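Local atomic coordinates of N-acyl-D-glutamate deacylase (Bordetella bronchiseptica, PDB entry 3GIP), a protein that probably uses zinc to hydrolyse N-acyl-D-glutamate, releasing D-glutamate and the carboxylate of the acyl group. Residues M72-P77 and D132-M137. Sequence-based numbering, arbitrary orientation.
Sequences MFVEKP and DAQRPM
Phe73 carries its ring anti to its own carbonyl carbon (chi1 -51°), which brings the CD1 side of the ring against the pyrrolidine of Pro136; from the other segment Gln134 reaches across with CG anti to the backbone N (chi1 178°) and the rest of its chain extended. Ring and proline meet at a slant, Phe73 CD1 lying 3.7 Å from Pro136 CB. The glutamine ends beside the Phe73 carbonyl and the backbone of Val74, its side chain running at about a right angle to that of the valine. In the TIM-barrel fold of the amidohydrolases, this contact joins the short helix 72-75, after strand 57-64, to the loop leading from helix 124-133 into strand 139-145. Tyr127 and Leu131 of that helix and Val90 and Val92 of strand 87-92 also pack on the Phe73 ring. Two waters link the backbones. One lies 2.6 Å from Phe73 O and 3.1 Å from Arg135 O; with more acceptors in reach than it has protons, it cannot serve them all at once. The second, in plane at the edge of the Phe73 ring, donates to Pro77 O at 2.7 Å and accepts from Met137 N at 2.9 Å. Close to that bridge, Met137 CB rests 3.7 Å from Pro77 O.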
ATOM      1  N   MET A  72       0.661   4.701 -12.369  1.00 16.96           N
ATOM      2  CA  MET A  72       2.088   4.900 -12.583  1.00 16.88           C
ATOM      3  C   MET A  72       2.733   3.918 -13.548  1.00 16.60           C
ATOM      4  O   MET A  72       3.801   4.189 -14.090  1.00 16.71           O
ATOM      5  CB  MET A  72       2.825   4.850 -11.242  1.00 17.66           C
ATOM      6  CG  MET A  72       2.393   5.940 -10.279  1.00 19.15           C
ATOM      7  SD  MET A  72       2.621   7.589 -10.971  1.00 19.30           S
ATOM      8  CE  MET A  72       0.972   7.975 -11.476  1.00 21.31           C
ATOM      9  N   PHE A  73       2.094   2.776 -13.761  1.00 16.90           N
ATOM     10  CA  PHE A  73       2.649   1.777 -14.661  1.00 19.12           C
ATOM     11  C   PHE A  73       2.657   2.303 -16.094  1.00 20.35           C
ATOM     12  O   PHE A  73       3.369   1.788 -16.953  1.00 24.10           O
ATOM     13  CB  PHE A  73       1.848   0.482 -14.518  1.00 19.45           C
ATOM     14  CG  PHE A  73       1.711   0.033 -13.085  1.00 18.68           C
ATOM     15  CD1 PHE A  73       2.835  -0.342 -12.352  1.00 19.63           C
ATOM     16  CD2 PHE A  73       0.476   0.061 -12.448  1.00 17.46           C
ATOM     17  CE1 PHE A  73       2.729  -0.676 -11.000  1.00 20.41           C
ATOM     18  CE2 PHE A  73       0.355  -0.270 -11.094  1.00 20.12           C
ATOM     19  CZ  PHE A  73       1.485  -0.637 -10.370  1.00 19.72           C
ATOM     20  N   VAL A  74       1.872   3.346 -16.343  1.00 23.45           N
ATOM     21  CA  VAL A  74       1.830   3.958 -17.666  1.00 25.32           C
ATOM     22  C   VAL A  74       2.500   5.337 -17.611  1.00 26.10           C
ATOM     23  O   VAL A  74       3.201   5.734 -18.543  1.00 28.04           O
ATOM     24  CB  VAL A  74       0.372   4.106 -18.185  1.00 25.76           C
ATOM     25  CG1 VAL A  74      -0.429   5.025 -17.274  1.00 24.77           C
ATOM     26  CG2 VAL A  74       0.380   4.645 -19.611  1.00 28.47           C
ATOM     27  N   GLU A  75       2.299   6.051 -16.507  1.00 25.09           N
ATOM     28  CA  GLU A  75       2.873   7.386 -16.339  1.00 23.68           C
ATOM     29  C   GLU A  75       4.369   7.428 -16.016  1.00 23.46           C
ATOM     30  O   GLU A  75       5.124   8.160 -16.657  1.00 21.48           O
ATOM     31  CB  GLU A  75       2.109   8.153 -15.255  1.00 25.33           C
ATOM     32  CG  GLU A  75       0.701   8.554 -15.652  1.00 26.20           C
ATOM     33  CD  GLU A  75       0.079   9.535 -14.678  1.00 26.49           C
ATOM     34  OE1 GLU A  75       0.784  10.470 -14.255  1.00 27.76           O
ATOM     35  OE2 GLU A  75      -1.117   9.386 -14.348  1.00 28.18           O
ATOM     36  N   LYS A  76       4.789   6.657 -15.018  1.00 20.70           N
ATOM     37  CA  LYS A  76       6.188   6.616 -14.591  1.00 20.95           C
ATOM     38  C   LYS A  76       6.564   5.150 -14.411  1.00 20.80           C
ATOM     39  O   LYS A  76       6.782   4.685 -13.295  1.00 19.50           O
ATOM     40  CB  LYS A  76       6.349   7.352 -13.256  1.00 21.74           C
ATOM     41  CG  LYS A  76       5.716   8.733 -13.225  1.00 25.15           C
ATOM     42  CD  LYS A  76       5.950   9.417 -11.886  1.00 28.64           C
ATOM     43  CE  LYS A  76       5.319  10.803 -11.856  1.00 32.15           C
ATOM     44  NZ  LYS A  76       5.572  11.495 -10.559  1.00 34.52           N
ATOM     45  N   PRO A  77       6.671   4.409 -15.522  1.00 19.74           N
ATOM     46  CA  PRO A  77       7.005   2.979 -15.548  1.00 19.58           C
ATOM     47  C   PRO A  77       8.204   2.436 -14.769  1.00 18.94           C
ATOM     48  O   PRO A  77       8.245   1.239 -14.478  1.00 18.84           O
ATOM     49  CB  PRO A  77       7.113   2.682 -17.045  1.00 20.51           C
ATOM     50  CG  PRO A  77       7.567   3.990 -17.618  1.00 22.58           C
ATOM     51  CD  PRO A  77       6.694   4.974 -16.885  1.00 20.79           C
ATOM     52  N   ASP A 132      -1.196  -5.973 -19.234  1.00 23.25           N
ATOM     53  CA  ASP A 132      -0.663  -7.147 -19.925  1.00 24.49           C
ATOM     54  C   ASP A 132       0.150  -6.722 -21.145  1.00 24.60           C
ATOM     55  O   ASP A 132       1.168  -7.333 -21.466  1.00 25.51           O
ATOM     56  CB  ASP A 132      -1.784  -8.085 -20.395  1.00 24.80           C
ATOM     57  CG  ASP A 132      -2.530  -8.746 -19.251  1.00 26.75           C
ATOM     58  OD1 ASP A 132      -1.895  -9.124 -18.242  1.00 26.01           O
ATOM     59  OD2 ASP A 132      -3.762  -8.908 -19.373  1.00 27.63           O
ATOM     60  N   ALA A 133      -0.314  -5.671 -21.819  1.00 25.43           N
ATOM     61  CA  ALA A 133       0.339  -5.153 -23.020  1.00 25.92           C
ATOM     62  C   ALA A 133       1.619  -4.383 -22.711  1.00 25.97           C
ATOM     63  O   ALA A 133       2.568  -4.394 -23.494  1.00 27.77           O
ATOM     64  CB  ALA A 133      -0.630  -4.263 -23.788  1.00 25.80           C
ATOM     65  N   GLN A 134       1.631  -3.702 -21.573  1.00 25.21           N
ATOM     66  CA  GLN A 134       2.788  -2.932 -21.136  1.00 25.08           C
ATOM     67  C   GLN A 134       3.081  -3.405 -19.718  1.00 23.02           C
ATOM     68  O   GLN A 134       2.723  -2.741 -18.745  1.00 23.18           O
ATOM     69  CB  GLN A 134       2.461  -1.435 -21.142  1.00 26.79           C
ATOM     70  CG  GLN A 134       3.590  -0.534 -20.651  1.00 31.14           C
ATOM     71  CD  GLN A 134       3.191   0.933 -20.609  1.00 32.91           C
ATOM     72  OE1 GLN A 134       2.183   1.297 -20.001  1.00 35.24           O
ATOM     73  NE2 GLN A 134       3.985   1.783 -21.254  1.00 34.57           N
ATOM     74  N   ARG A 135       3.724  -4.565 -19.618  1.00 22.18           N
ATOM     75  CA  ARG A 135       4.043  -5.178 -18.334  1.00 20.04           C
ATOM     76  C   ARG A 135       4.692  -4.229 -17.334  1.00 19.65           C
ATOM     77  O   ARG A 135       5.606  -3.480 -17.671  1.00 20.34           O
ATOM     78  CB  ARG A 135       4.938  -6.402 -18.542  1.00 22.59           C
ATOM     79  CG  ARG A 135       4.267  -7.539 -19.307  1.00 25.34           C
ATOM     80  CD  ARG A 135       2.992  -7.999 -18.613  1.00 26.25           C
ATOM     81  NE  ARG A 135       2.314  -9.069 -19.343  1.00 30.43           N
ATOM     82  CZ  ARG A 135       2.760 -10.318 -19.433  1.00 31.98           C
ATOM     83  NH1 ARG A 135       3.892 -10.669 -18.836  1.00 32.90           N
ATOM     84  NH2 ARG A 135       2.075 -11.219 -20.127  1.00 33.93           N
ATOM     85  N   PRO A 136       4.215  -4.258 -16.079  1.00 18.62           N
ATOM     86  CA  PRO A 136       4.728  -3.411 -14.997  1.00 17.98           C
ATOM     87  C   PRO A 136       6.094  -3.885 -14.513  1.00 17.11           C
ATOM     88  O   PRO A 136       6.452  -5.046 -14.691  1.00 16.04           O
ATOM     89  CB  PRO A 136       3.650  -3.544 -13.926  1.00 17.62           C
ATOM     90  CG  PRO A 136       3.205  -4.972 -14.096  1.00 17.78           C
ATOM     91  CD  PRO A 136       3.096  -5.096 -15.607  1.00 17.93           C
ATOM     92  N   MET A 137       6.854  -2.981 -13.902  1.00 15.68           N
ATOM     93  CA  MET A 137       8.182  -3.313 -13.396  1.00 16.20           C
ATOM     94  C   MET A 137       8.095  -4.347 -12.276  1.00 15.45           C
ATOM     95  O   MET A 137       8.972  -5.202 -12.133  1.00 16.27           O
ATOM     96  CB  MET A 137       8.877  -2.056 -12.867  1.00 17.08           C
ATOM     97  CG  MET A 137      10.327  -2.281 -12.465  1.00 17.70           C
ATOM     98  SD  MET A 137      11.373  -2.709 -13.873  1.00 17.87           S
ATOM     99  CE  MET A 137      11.727  -1.065 -14.530  1.00 19.84           C
TER
HETATM  100  O   HOH W   1       4.455  -0.608 -17.093  1.00 24.98           O
HETATM  101  O   HOH W   2       6.020  -0.341 -14.635  1.00 17.94           O